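Local coordinates for protein HepC.19480.a.B1 (Helicobacter pylori, PDB 6MTZ) that is of unknown function but probably belongs to the DHH family of phosphoesterases, which hydrolyse phosphate-ester bonds, at residues Ser15-Leu19 with Asp20-Cys24; Leu151-Met154 with Val155-Val158; Cys174-Met177 with Ile178-Ser182; Leu221-Leu224 with Lys225-Leu229. One frame throughout, in Å; residues are numbered along the deposited sequence.

Overall arrangement
From the N terminus, the four contacts follow in series, each closing a short local turn, and none nests within or crosses another. Interaction 1 turns the chain from strand 10-15 of the parallel sheet into helix 19-29. Interaction 2 lies on helix 145-159, where V155 packs on L19, D20 and A23 of interaction 1. Interaction 3, near the end of helix 168-180, touches both: I178 meets the turn at D18-L19, and C174 meets M154. Interaction 4 ends helix 213-228, reaching interaction 3 through L221 on M177 and K225 on Q180, with about 10 Å between its nearest atoms and those of interaction 1. Together they tie the sheet's first beta-alpha-beta crossover to the helices beside it.

Interaction 1. Residues Ser15-Leu19 with Asp20-Cys24; sequences SHIDL and DGYAC
S15 OG, held between two oxygens, donates to G21 O at 2.6 Å and is also hydrogen-bonded to S70 OG. It approaches the G21 carbonyl in its plane, on a lone pair (C=O...O angle 118°), so the last residue of strand 10-15 is fastened to the first turn of helix 19-29. D18 is the N-cap of that helix. Its CG sits between its own N and carbonyl carbon (chi1 57°), which swings OD1 back over the turn to accept from G21 N at 2.9 Å. The D18 carbonyl O takes Y22 N (2.9 Å), and L19 O receives A23 N as the next helical bond. The sequence S15-H-I-D-L-D-G-Y matches the first signature motif of the DHH family, placed as in relatives between the first strand and its helix. G21 CA lies close against the H16 backbone, 3.7 Å from H16 O. Y22 turns its ring beside the loop: I17 O lies at the ring edge, 3.0 Å from Y22 CE2, while I17 CB lies 4.1 Å from the same CE2. The D20 carboxylate accepts from the N atoms of A125 and T126, at the start of helix 125-136, with D71 and D159 nearby.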
ATOM      1  N   SER A  15       8.937  -3.371  -0.997  1.00 20.62           N
ATOM      2  CA  SER A  15       8.892  -3.255  -2.455  1.00 30.47           C
ATOM      3  C   SER A  15       8.153  -1.985  -2.869  1.00 26.22           C
ATOM      4  O   SER A  15       7.516  -1.309  -2.054  1.00 30.22           O
ATOM      5  CB  SER A  15       8.224  -4.480  -3.108  1.00 27.62           C
ATOM      6  OG  SER A  15       8.529  -4.524  -4.493  1.00 26.88           O
ATOM      7  N   HIS A  16       8.243  -1.670  -4.161  1.00 29.12           N
ATOM      8  CA  HIS A  16       7.595  -0.487  -4.732  1.00 28.18           C
ATOM      9  C   HIS A  16       6.078  -0.721  -4.795  1.00 27.36           C
ATOM     10  O   HIS A  16       5.559  -1.698  -4.255  1.00 30.23           O
ATOM     11  CB  HIS A  16       8.196  -0.190  -6.100  1.00 23.48           C
ATOM     12  CG  HIS A  16       7.865   1.167  -6.650  1.00 27.70           C
ATOM     13  ND1 HIS A  16       8.063   2.327  -5.939  1.00 30.80           N
ATOM     14  CD2 HIS A  16       7.373   1.546  -7.857  1.00 29.25           C
ATOM     15  CE1 HIS A  16       7.701   3.364  -6.678  1.00 32.32           C
ATOM     16  NE2 HIS A  16       7.281   2.919  -7.845  1.00 28.79           N
ATOM     17  N   ILE A  17       5.346   0.153  -5.484  1.00 25.57           N
ATOM     18  CA  ILE A  17       3.887   0.103  -5.479  1.00 37.60           C
ATOM     19  C   ILE A  17       3.264  -0.209  -6.831  1.00 47.24           C
ATOM     20  O   ILE A  17       2.050  -0.419  -6.880  1.00 61.40           O
ATOM     21  CB  ILE A  17       3.271   1.408  -4.929  1.00 32.82           C
ATOM     22  CG1 ILE A  17       3.779   2.616  -5.725  1.00 36.92           C
ATOM     23  CG2 ILE A  17       3.531   1.535  -3.435  1.00 42.75           C
ATOM     24  CD1 ILE A  17       2.896   3.813  -5.595  1.00 51.01           C
ATOM     25  N   ASP A  18       3.997  -0.248  -7.935  1.00 33.59           N
ATOM     26  CA  ASP A  18       3.303  -0.475  -9.203  1.00 33.00           C
ATOM     27  C   ASP A  18       3.196  -1.988  -9.452  1.00 26.74           C
ATOM     28  O   ASP A  18       3.375  -2.791  -8.532  1.00 25.69           O
ATOM     29  CB  ASP A  18       4.021   0.280 -10.324  1.00 27.90           C
ATOM     30  CG  ASP A  18       5.481  -0.118 -10.432  1.00 33.52           C
ATOM     31  OD1 ASP A  18       5.908  -1.032  -9.698  1.00 34.58           O
ATOM     32  OD2 ASP A  18       6.205   0.476 -11.247  1.00 41.46           O
ATOM     33  N   LEU A  19       2.921  -2.401 -10.691  1.00 26.40           N
ATOM     34  CA  LEU A  19       2.761  -3.826 -10.982  1.00 23.92           C
ATOM     35  C   LEU A  19       4.045  -4.605 -10.677  1.00 24.07           C
ATOM     36  O   LEU A  19       4.008  -5.663 -10.043  1.00 24.17           O
ATOM     37  CB  LEU A  19       2.355  -4.024 -12.449  1.00 18.98           C
ATOM     38  CG  LEU A  19       2.440  -5.472 -12.978  1.00 27.40           C
ATOM     39  CD1 LEU A  19       1.438  -6.365 -12.284  1.00 21.72           C
ATOM     40  CD2 LEU A  19       2.219  -5.577 -14.482  1.00 22.14           C
ATOM     41  N   ASP A  20       5.189  -4.115 -11.163  1.00 25.70           N
ATOM     42  CA  ASP A  20       6.462  -4.765 -10.844  1.00 23.41           C
ATOM     43  C   ASP A  20       6.656  -4.829  -9.333  1.00 18.29           C
ATOM     44  O   ASP A  20       7.008  -5.878  -8.777  1.00 21.08           O
ATOM     45  CB  ASP A  20       7.621  -4.007 -11.523  1.00 25.63           C
ATOM     46  CG  ASP A  20       8.929  -4.825 -11.598  1.00 32.62           C
ATOM     47  OD1 ASP A  20       8.928  -6.029 -11.289  1.00 28.27           O
ATOM     48  OD2 ASP A  20       9.976  -4.246 -11.983  1.00 35.03           O
ATOM     49  N   GLY A  21       6.377  -3.717  -8.642  1.00 23.43           N
ATOM     50  CA  GLY A  21       6.586  -3.681  -7.204  1.00 17.39           C
ATOM     51  C   GLY A  21       5.741  -4.685  -6.440  1.00 33.03           C
ATOM     52  O   GLY A  21       6.227  -5.332  -5.507  1.00 19.89           O
ATOM     53  N   TYR A  22       4.453  -4.811  -6.795  1.00 28.66           N
ATOM     54  CA  TYR A  22       3.613  -5.750  -6.057  1.00 21.11           C
ATOM     55  C   TYR A  22       3.815  -7.195  -6.511  1.00 15.15           C
ATOM     56  O   TYR A  22       3.695  -8.111  -5.698  1.00 25.10           O
ATOM     57  CB  TYR A  22       2.126  -5.369  -6.169  1.00 18.36           C
ATOM     58  CG  TYR A  22       1.696  -4.327  -5.169  1.00 20.34           C
ATOM     59  CD1 TYR A  22       1.573  -4.640  -3.823  1.00 23.97           C
ATOM     60  CD2 TYR A  22       1.418  -3.027  -5.561  1.00 24.11           C
ATOM     61  CE1 TYR A  22       1.191  -3.689  -2.902  1.00 20.82           C
ATOM     62  CE2 TYR A  22       1.033  -2.063  -4.641  1.00 27.02           C
ATOM     63  CZ  TYR A  22       0.922  -2.399  -3.318  1.00 35.48           C
ATOM     64  OH  TYR A  22       0.529  -1.444  -2.404  1.00 35.44           O
ATOM     65  N   ALA A  23       4.098  -7.422  -7.793  1.00 21.07           N
ATOM     66  CA  ALA A  23       4.404  -8.777  -8.256  1.00 20.50           C
ATOM     67  C   ALA A  23       5.620  -9.377  -7.536  1.00 31.63           C
ATOM     68  O   ALA A  23       5.680 -10.598  -7.324  1.00 25.19           O
ATOM     69  CB  ALA A  23       4.627  -8.752  -9.768  1.00 14.67           C
ATOM     70  N   CYS A  24       6.604  -8.549  -7.165  1.00 31.02           N
ATOM     71  CA  CYS A  24       7.711  -9.052  -6.350  1.00 22.16           C
ATOM     72  C   CYS A  24       7.183  -9.744  -5.105  1.00 19.00           C
ATOM     73  O   CYS A  24       7.718 -10.768  -4.676  1.00 23.29           O
ATOM     74  CB  CYS A  24       8.651  -7.904  -5.956  1.00 18.48           C
ATOM     75  SG  CYS A  24       9.599  -7.251  -7.341  1.00 26.68           S
TER

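Interaction 2. Residues Leu151-Met154 with Val155-Val158; sequences LVEM and VNSV. With EDO (1,2-ethanediol), chain C.
L151 meets V155 one turn on, its CD2 lying 4.2 Å from V155 CG2 while L151 O accepts V155 N at 3.1 Å in a nearly straight bond (N-H...O 175°). V152 O takes N156 N, and the V152 side chain leaves the turn: CG1 rests 3.6 Å from C2 of a 1,2-ethanediol, probably from the crystallisation liquor. E153 bends at chi2 (66°), which turns its carboxylate toward N156 and S157, met through a water. This single water gathers three side chains, E153 and, one turn on, N156 and S157, donating to E153 OE2 at 2.8 Å and to S157 OG, and accepting from N156 ND2 over a longer 3.3 Å. E153 OE1 is gripped separately, by the diol O1 and by a salt bridge to K127. This polar flank belongs to helix 145-159, whose other side is apolar and faces helices 19-29 and 168-180. N156 and S157 have further partners, C124 N for OD1 of the first and Y166 O for OG of the second. M154, last of the segment, bends at chi3 to lay CE across V155 CG2 at 3.8 Å, next to L170 and C174, while M154 O accepts V158 N at 3.2 Å.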
ATOM      1  N   LEU A 151       3.535 -15.896 -15.246  1.00 25.58           N
ATOM      2  CA  LEU A 151       3.174 -14.598 -14.682  1.00 24.76           C
ATOM      3  C   LEU A 151       4.402 -13.711 -14.532  1.00 23.39           C
ATOM      4  O   LEU A 151       4.360 -12.516 -14.852  1.00 26.58           O
ATOM      5  CB  LEU A 151       2.458 -14.789 -13.341  1.00 27.69           C
ATOM      6  CG  LEU A 151       1.749 -13.578 -12.703  1.00 33.72           C
ATOM      7  CD1 LEU A 151       0.651 -14.040 -11.775  1.00 32.21           C
ATOM      8  CD2 LEU A 151       2.716 -12.711 -11.917  1.00 34.75           C
ATOM      9  N   VAL A 152       5.510 -14.283 -14.053  1.00 24.27           N
ATOM     10  CA  VAL A 152       6.741 -13.513 -13.917  1.00 19.57           C
ATOM     11  C   VAL A 152       7.189 -12.987 -15.271  1.00 24.66           C
ATOM     12  O   VAL A 152       7.503 -11.800 -15.421  1.00 24.92           O
ATOM     13  CB  VAL A 152       7.829 -14.367 -13.248  1.00 27.80           C
ATOM     14  CG1 VAL A 152       9.193 -13.707 -13.414  1.00 22.64           C
ATOM     15  CG2 VAL A 152       7.490 -14.558 -11.780  1.00 31.26           C
ATOM     16  N   GLU A 153       7.207 -13.862 -16.280  1.00 23.51           N
ATOM     17  CA  GLU A 153       7.661 -13.462 -17.605  1.00 24.68           C
ATOM     18  C   GLU A 153       6.757 -12.381 -18.197  1.00 28.11           C
ATOM     19  O   GLU A 153       7.236 -11.449 -18.861  1.00 26.51           O
ATOM     20  CB  GLU A 153       7.733 -14.689 -18.517  1.00 23.95           C
ATOM     21  CG  GLU A 153       8.436 -14.417 -19.853  1.00 36.94           C
ATOM     22  CD  GLU A 153       9.933 -14.091 -19.699  1.00 41.97           C
ATOM     23  OE1 GLU A 153      10.530 -14.368 -18.627  1.00 30.69           O
ATOM     24  OE2 GLU A 153      10.517 -13.553 -20.666  1.00 35.92           O
ATOM     25  N   MET A 154       5.448 -12.483 -17.953  1.00 28.87           N
ATOM     26  CA  MET A 154       4.506 -11.464 -18.413  1.00 23.87           C
ATOM     27  C   MET A 154       4.854 -10.100 -17.830  1.00 27.57           C
ATOM     28  O   MET A 154       4.966  -9.107 -18.558  1.00 23.89           O
ATOM     29  CB  MET A 154       3.076 -11.856 -18.022  1.00 18.60           C
ATOM     30  CG  MET A 154       2.072 -10.672 -18.110  1.00 18.52           C
ATOM     31  SD  MET A 154       0.566 -10.876 -17.122  1.00 29.96           S
ATOM     32  CE  MET A 154       1.110 -10.340 -15.496  1.00 20.34           C
ATOM     33  N   VAL A 155       5.031 -10.037 -16.511  1.00 20.35           N
ATOM     34  CA  VAL A 155       5.476  -8.797 -15.891  1.00 27.23           C
ATOM     35  C   VAL A 155       6.772  -8.322 -16.529  1.00 21.37           C
ATOM     36  O   VAL A 155       6.940  -7.126 -16.805  1.00 21.86           O
ATOM     37  CB  VAL A 155       5.629  -8.969 -14.368  1.00 29.31           C
ATOM     38  CG1 VAL A 155       6.283  -7.730 -13.757  1.00 34.13           C
ATOM     39  CG2 VAL A 155       4.275  -9.215 -13.723  1.00 22.43           C
ATOM     40  N   ASN A 156       7.699  -9.242 -16.799  1.00 24.82           N
ATOM     41  CA  ASN A 156       8.971  -8.820 -17.388  1.00 18.88           C
ATOM     42  C   ASN A 156       8.745  -8.169 -18.748  1.00 33.66           C
ATOM     43  O   ASN A 156       9.282  -7.090 -19.028  1.00 29.35           O
ATOM     44  CB  ASN A 156       9.942  -9.997 -17.511  1.00 21.76           C
ATOM     45  CG  ASN A 156      11.382  -9.533 -17.783  1.00 29.30           C
ATOM     46  OD1 ASN A 156      12.049  -8.986 -16.899  1.00 29.40           O
ATOM     47  ND2 ASN A 156      11.839  -9.711 -19.011  1.00 25.62           N
ATOM     48  N   SER A 157       7.907  -8.789 -19.592  1.00 27.82           N
ATOM     49  CA  SER A 157       7.731  -8.287 -20.952  1.00 33.22           C
ATOM     50  C   SER A 157       7.168  -6.870 -20.962  1.00 36.52           C
ATOM     51  O   SER A 157       7.600  -6.030 -21.758  1.00 31.21           O
ATOM     52  CB  SER A 157       6.821  -9.222 -21.754  1.00 28.38           C
ATOM     53  OG  SER A 157       7.395 -10.502 -21.920  1.00 31.74           O
ATOM     54  N   VAL A 158       6.195  -6.583 -20.102  1.00 26.34           N
ATOM     55  CA  VAL A 158       5.601  -5.250 -20.170  1.00 30.92           C
ATOM     56  C   VAL A 158       6.499  -4.234 -19.476  1.00 38.10           C
ATOM     57  O   VAL A 158       6.577  -3.071 -19.901  1.00 34.71           O
ATOM     58  CB  VAL A 158       4.164  -5.239 -19.604  1.00 27.14           C
ATOM     59  CG1 VAL A 158       4.136  -5.573 -18.125  1.00 23.99           C
ATOM     60  CG2 VAL A 158       3.499  -3.892 -19.838  1.00 28.31           C
TER
HETATM   61  C1  EDO C 601      10.147 -16.971 -15.570  1.00 51.55           C
HETATM   62  O1  EDO C 601      10.221 -16.643 -16.964  1.00 54.42           O
HETATM   63  C2  EDO C 601      11.266 -16.261 -14.806  1.00 54.57           C
HETATM   64  O2  EDO C 601      12.363 -17.146 -14.553  1.00 48.44           O
HETATM   65  O   HOH W   1       9.761 -10.907 -21.218  1.00 29.76           O

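Interaction 3. Residues Cys174-Met177 with Ile178-Ser182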
ATOM      1  N   CYS A 174      -2.607  -5.791 -16.842  1.00 22.28           N
ATOM      2  CA  CYS A 174      -2.286  -5.942 -15.426  1.00 23.77           C
ATOM      3  C   CYS A 174      -1.663  -4.673 -14.858  1.00 21.41           C
ATOM      4  O   CYS A 174      -1.931  -4.307 -13.711  1.00 21.90           O
ATOM      5  CB  CYS A 174      -1.359  -7.136 -15.215  1.00 24.09           C
ATOM      6  SG  CYS A 174      -2.137  -8.732 -15.515  1.00 29.27           S
ATOM      7  N   MET A 175      -0.831  -3.988 -15.640  1.00 26.33           N
ATOM      8  CA  MET A 175      -0.230  -2.745 -15.179  1.00 29.50           C
ATOM      9  C   MET A 175      -1.306  -1.708 -14.859  1.00 27.11           C
ATOM     10  O   MET A 175      -1.311  -1.099 -13.780  1.00 20.18           O
ATOM     11  CB  MET A 175       0.731  -2.231 -16.250  1.00 21.46           C
ATOM     12  CG  MET A 175       1.640  -1.112 -15.837  1.00 34.46           C
ATOM     13  SD  MET A 175       2.835  -0.805 -17.180  1.00 39.95           S
ATOM     14  CE  MET A 175       1.826   0.060 -18.378  1.00 42.18           C
ATOM     15  N   ARG A 176      -2.232  -1.494 -15.791  1.00 22.06           N
ATOM     16  CA  ARG A 176      -3.357  -0.613 -15.500  1.00 24.44           C
ATOM     17  C   ARG A 176      -4.186  -1.144 -14.330  1.00 22.56           C
ATOM     18  O   ARG A 176      -4.692  -0.365 -13.520  1.00 21.79           O
ATOM     19  CB  ARG A 176      -4.224  -0.439 -16.746  1.00 25.10           C
ATOM     20  CG  ARG A 176      -5.509   0.383 -16.533  1.00 23.25           C
ATOM     21  CD  ARG A 176      -6.117   0.782 -17.880  1.00 21.55           C
ATOM     22  NE  ARG A 176      -6.125  -0.387 -18.749  1.00 31.73           N
ATOM     23  CZ  ARG A 176      -7.115  -1.273 -18.793  1.00 34.36           C
ATOM     24  NH1 ARG A 176      -8.195  -1.088 -18.044  1.00 18.60           N
ATOM     25  NH2 ARG A 176      -7.025  -2.332 -19.594  1.00 26.65           N
ATOM     26  N   MET A 177      -4.350  -2.471 -14.230  1.00 24.90           N
ATOM     27  CA  MET A 177      -5.113  -3.016 -13.108  1.00 28.40           C
ATOM     28  C   MET A 177      -4.528  -2.566 -11.774  1.00 34.57           C
ATOM     29  O   MET A 177      -5.269  -2.192 -10.852  1.00 24.06           O
ATOM     30  CB  MET A 177      -5.156  -4.542 -13.170  1.00 23.95           C
ATOM     31  CG  MET A 177      -5.894  -5.195 -11.968  1.00 19.78           C
ATOM     32  SD  MET A 177      -4.908  -5.461 -10.474  1.00 24.89           S
ATOM     33  CE  MET A 177      -3.972  -6.907 -10.987  1.00 29.22           C
ATOM     34  N   ILE A 178      -3.199  -2.594 -11.650  1.00 28.08           N
ATOM     35  CA  ILE A 178      -2.570  -2.235 -10.383  1.00 23.02           C
ATOM     36  C   ILE A 178      -2.741  -0.746 -10.110  1.00 25.83           C
ATOM     37  O   ILE A 178      -2.985  -0.334  -8.968  1.00 22.58           O
ATOM     38  CB  ILE A 178      -1.086  -2.653 -10.393  1.00 27.40           C
ATOM     39  CG1 ILE A 178      -0.989  -4.161 -10.347  1.00 22.97           C
ATOM     40  CG2 ILE A 178      -0.334  -2.037  -9.205  1.00 27.20           C
ATOM     41  CD1 ILE A 178      -1.522  -4.752  -9.022  1.00 30.28           C
ATOM     42  N   THR A 179      -2.619   0.082 -11.149  1.00 27.35           N
ATOM     43  CA  THR A 179      -2.740   1.529 -10.978  1.00 27.72           C
ATOM     44  C   THR A 179      -4.140   1.917 -10.519  1.00 30.78           C
ATOM     45  O   THR A 179      -4.307   2.850  -9.725  1.00 23.87           O
ATOM     46  CB  THR A 179      -2.409   2.243 -12.293  1.00 23.60           C
ATOM     47  OG1 THR A 179      -1.042   2.008 -12.662  1.00 27.50           O
ATOM     48  CG2 THR A 179      -2.649   3.724 -12.164  1.00 33.36           C
ATOM     49  N   GLN A 180      -5.158   1.220 -11.011  1.00 30.59           N
ATOM     50  CA  GLN A 180      -6.540   1.639 -10.843  1.00 26.57           C
ATOM     51  C   GLN A 180      -7.261   0.887  -9.743  1.00 22.64           C
ATOM     52  O   GLN A 180      -8.439   1.165  -9.497  1.00 28.54           O
ATOM     53  CB  GLN A 180      -7.297   1.477 -12.165  1.00 20.00           C
ATOM     54  CG  GLN A 180      -6.858   2.505 -13.218  1.00 22.44           C
ATOM     55  CD  GLN A 180      -7.645   2.400 -14.540  1.00 26.98           C
ATOM     56  OE1 GLN A 180      -8.344   1.418 -14.805  1.00 26.89           O
ATOM     57  NE2 GLN A 180      -7.511   3.402 -15.368  1.00 20.08           N
ATOM     58  N   SER A 181      -6.603  -0.060  -9.074  1.00 22.42           N
ATOM     59  CA  SER A 181      -7.245  -0.777  -7.971  1.00 22.73           C
ATOM     60  C   SER A 181      -7.013  -0.018  -6.661  1.00 23.10           C
ATOM     61  O   SER A 181      -6.398  -0.505  -5.719  1.00 25.21           O
ATOM     62  CB  SER A 181      -6.758  -2.226  -7.902  1.00 21.67           C
ATOM     63  OG  SER A 181      -5.326  -2.331  -7.868  1.00 27.65           O
ATOM     64  N   SER A 182      -7.536   1.209  -6.623  1.00 23.76           N
ATOM     65  CA  SER A 182      -7.346   2.131  -5.514  0.58 25.27           C
ATOM     66  C   SER A 182      -8.561   2.193  -4.594  1.00 29.82           C
ATOM     67  O   SER A 182      -8.682   3.141  -3.808  1.00 20.54           O
ATOM     68  CB  SER A 182      -7.015   3.522  -6.052  0.58 26.15           C
ATOM     69  OG  SER A 182      -6.011   3.450  -7.061  0.58 25.72           O
TER
HETATM   70  O   HOH W   2      -9.784   1.578 -16.811  1.00 34.15           O
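Helical bonds join 174-177 to 178-182, with I178 N on C174 O at 3.0 Å and T179 N on M175 O at 3.2 Å; I178 N also makes a weak second bond to M175 O. The pattern then slackens: Q180 N reaches R176 O with a more bent geometry (N-H...O 141°), and has a second, weak bond to M177 O. S181 is the centre of an inverse gamma turn. A chi1 of 53° folds the S181 hydroxyl in over the backbone, where OG donates to M177 O at 3.0 Å. K197 of helix 190-203 donates to both this hydroxyl and I178 O, so one ammonium reaches two groups near the end of helix 168-180.

This helix is central to the helical layer, packing on helices 19-29, 145-159, 190-203 and 213-228. M177 serves the inner side: its chain, bent at both chi2 and chi3, brings SD and CE against I178 CD1, SD at 3.8 Å, and the same side chain touches L200, L201, Y217 and L221. R176 and Q180 form a polar patch on the outer side. Q180 extends past R176 with its amide over the arginine CG, OE1 3.5 Å away, and the amide and guanidinium planes stand 75° apart. OE1 lies near the guanidinium plane, at its edge, where a water joins the two by donating to Q180 OE1 at 2.5 Å and accepting weakly from R176 NH1. R176 NH2 makes its salt bridge to D218.

Interaction 4. Residues Leu221-Leu224 with Lys225-Leu229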
ATOM      1  N   LEU A 221     -12.331  -8.049 -15.356  1.00 21.47           N
ATOM      2  CA  LEU A 221     -11.674  -7.512 -14.167  1.00 21.25           C
ATOM      3  C   LEU A 221     -12.639  -6.765 -13.250  1.00 21.62           C
ATOM      4  O   LEU A 221     -12.563  -6.908 -12.025  1.00 22.65           O
ATOM      5  CB  LEU A 221     -10.531  -6.589 -14.590  1.00 29.18           C
ATOM      6  CG  LEU A 221      -9.808  -5.878 -13.455  1.00 30.79           C
ATOM      7  CD1 LEU A 221      -9.294  -6.854 -12.410  1.00 24.99           C
ATOM      8  CD2 LEU A 221      -8.662  -5.082 -14.028  1.00 28.87           C
ATOM      9  N   PHE A 222     -13.534  -5.944 -13.820  1.00 29.06           N
ATOM     10  CA  PHE A 222     -14.398  -5.090 -13.003  1.00 23.19           C
ATOM     11  C   PHE A 222     -15.246  -5.926 -12.053  1.00 30.15           C
ATOM     12  O   PHE A 222     -15.296  -5.660 -10.844  1.00 20.48           O
ATOM     13  CB  PHE A 222     -15.287  -4.215 -13.903  1.00 19.59           C
ATOM     14  CG  PHE A 222     -16.167  -3.227 -13.141  1.00 22.84           C
ATOM     15  CD1 PHE A 222     -15.619  -2.081 -12.565  1.00 23.87           C
ATOM     16  CD2 PHE A 222     -17.542  -3.422 -13.046  1.00 28.45           C
ATOM     17  CE1 PHE A 222     -16.418  -1.162 -11.886  1.00 25.17           C
ATOM     18  CE2 PHE A 222     -18.368  -2.498 -12.365  1.00 27.87           C
ATOM     19  CZ  PHE A 222     -17.802  -1.373 -11.786  1.00 30.89           C
ATOM     20  N   ARG A 223     -15.888  -6.971 -12.584  1.00 23.90           N
ATOM     21  CA  ARG A 223     -16.696  -7.855 -11.750  1.00 27.65           C
ATOM     22  C   ARG A 223     -15.823  -8.555 -10.716  1.00 27.18           C
ATOM     23  O   ARG A 223     -16.214  -8.690  -9.550  1.00 19.20           O
ATOM     24  CB  ARG A 223     -17.440  -8.875 -12.632  1.00 19.33           C
ATOM     25  CG  ARG A 223     -18.390  -9.799 -11.867  1.00 26.11           C
ATOM     26  CD  ARG A 223     -19.253 -10.696 -12.779  1.00 31.48           C
ATOM     27  NE  ARG A 223     -20.113 -11.543 -11.958  1.00 30.51           N
ATOM     28  CZ  ARG A 223     -21.346 -11.218 -11.583  1.00 23.33           C
ATOM     29  NH1 ARG A 223     -21.891 -10.091 -12.002  1.00 25.60           N
ATOM     30  NH2 ARG A 223     -22.042 -12.032 -10.797  1.00 28.77           N
ATOM     31  N   LEU A 224     -14.614  -8.966 -11.116  1.00 22.82           N
ATOM     32  CA  LEU A 224     -13.687  -9.586 -10.170  1.00 20.57           C
ATOM     33  C   LEU A 224     -13.335  -8.644  -9.027  1.00 17.18           C
ATOM     34  O   LEU A 224     -13.247  -9.070  -7.872  1.00 19.51           O
ATOM     35  CB  LEU A 224     -12.403 -10.036 -10.881  1.00 18.82           C
ATOM     36  CG  LEU A 224     -12.503 -11.202 -11.860  1.00 25.78           C
ATOM     37  CD1 LEU A 224     -11.106 -11.500 -12.455  1.00 21.09           C
ATOM     38  CD2 LEU A 224     -13.088 -12.438 -11.166  1.00 24.39           C
ATOM     39  N   LYS A 225     -13.108  -7.364  -9.332  1.00 18.84           N
ATOM     40  CA  LYS A 225     -12.780  -6.402  -8.285  1.00 23.53           C
ATOM     41  C   LYS A 225     -13.920  -6.266  -7.287  1.00 23.12           C
ATOM     42  O   LYS A 225     -13.686  -6.198  -6.073  1.00 24.28           O
ATOM     43  CB  LYS A 225     -12.449  -5.035  -8.893  1.00 19.65           C
ATOM     44  CG  LYS A 225     -11.225  -5.021  -9.817  1.00 22.89           C
ATOM     45  CD  LYS A 225     -11.069  -3.624 -10.464  1.00 18.76           C
ATOM     46  CE  LYS A 225     -10.802  -2.555  -9.395  1.00 18.97           C
ATOM     47  NZ  LYS A 225     -10.453  -1.208 -10.005  1.00 21.53           N
ATOM     48  N   LYS A 226     -15.155  -6.175  -7.787  1.00 25.43           N
ATOM     49  CA  LYS A 226     -16.311  -6.075  -6.901  1.00 29.86           C
ATOM     50  C   LYS A 226     -16.377  -7.270  -5.961  1.00 27.18           C
ATOM     51  O   LYS A 226     -16.715  -7.124  -4.781  1.00 24.74           O
ATOM     52  CB  LYS A 226     -17.609  -5.985  -7.714  1.00 21.57           C
ATOM     53  CG  LYS A 226     -17.896  -4.637  -8.321  1.00 23.76           C
ATOM     54  CD  LYS A 226     -19.346  -4.616  -8.838  1.00 29.98           C
ATOM     55  CE  LYS A 226     -19.800  -3.238  -9.216  1.00 19.34           C
ATOM     56  NZ  LYS A 226     -21.196  -3.205  -9.727  1.00 23.68           N
ATOM     57  N   ILE A 227     -16.044  -8.460  -6.467  1.00 24.29           N
ATOM     58  CA  ILE A 227     -16.096  -9.654  -5.636  1.00 27.76           C
ATOM     59  C   ILE A 227     -14.933  -9.675  -4.658  1.00 23.66           C
ATOM     60  O   ILE A 227     -15.103 -10.020  -3.482  1.00 21.53           O
ATOM     61  CB  ILE A 227     -16.126 -10.913  -6.518  1.00 26.71           C
ATOM     62  CG1 ILE A 227     -17.490 -11.024  -7.196  1.00 24.10           C
ATOM     63  CG2 ILE A 227     -15.881 -12.158  -5.694  1.00 34.35           C
ATOM     64  CD1 ILE A 227     -17.504 -12.023  -8.271  1.00 27.45           C
ATOM     65  N   ALA A 228     -13.738  -9.300  -5.115  1.00 19.78           N
ATOM     66  CA  ALA A 228     -12.593  -9.311  -4.202  1.00 21.09           C
ATOM     67  C   ALA A 228     -12.792  -8.316  -3.065  1.00 29.20           C
ATOM     68  O   ALA A 228     -12.246  -8.503  -1.973  1.00 30.72           O
ATOM     69  CB  ALA A 228     -11.304  -9.001  -4.961  1.00 18.76           C
ATOM     70  N   LEU A 229     -13.588  -7.270  -3.292  1.00 24.04           N
ATOM     71  CA  LEU A 229     -13.835  -6.297  -2.234  1.00 25.15           C
ATOM     72  C   LEU A 229     -14.916  -6.745  -1.259  1.00 24.72           C
ATOM     73  O   LEU A 229     -15.251  -5.982  -0.348  1.00 35.54           O
ATOM     74  CB  LEU A 229     -14.222  -4.948  -2.834  1.00 20.15           C
ATOM     75  CG  LEU A 229     -13.110  -4.154  -3.513  1.00 24.51           C
ATOM     76  CD1 LEU A 229     -13.741  -3.060  -4.334  1.00 24.22           C
ATOM     77  CD2 LEU A 229     -12.162  -3.569  -2.469  1.00 22.26           C
TER
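The K226 chain crosses the F222 ring obliquely one turn on, running extended past it so that K226 CE comes within 3.5 Å of F222 CE2 and 3.8 Å of F222 CZ. NZ goes on to donate to E236 O; F222 and K226 together also touch M238 at the start of helix 238-251. L221 and K225 pair differently. With L221 CG anti to its own N (chi1 176°), CD1 lies 3.7 Å from K225 CG; the side chains meet through aliphatic carbons, and K225 CG also lies close to L221 O. K225 then bends at chi3 (63°) and carries its ammonium away to a salt bridge with E183 and a weak hydrogen bond to Q180 O, which probably keeps the charge of this buried lysine compensated, at the loop that follows helix 168-180.

All this sits in the last turns of helix 213-228, whose bonding is interrupted where N of F222 and R223 lacks a partner in the turn before. Beyond that kink the pattern is regular: K225 N meets L221 O at 2.8 Å, K226 N meets F222 O, I227 N meets R223 O, and A228 N meets L224 O at 2.8 Å. R223 stretches fully from the helix to a salt bridge with D234, and its CG passes I227 CD1 loosely at 4.3 Å. On another side, Y196 of helix 190-203 packs against K225 and A228.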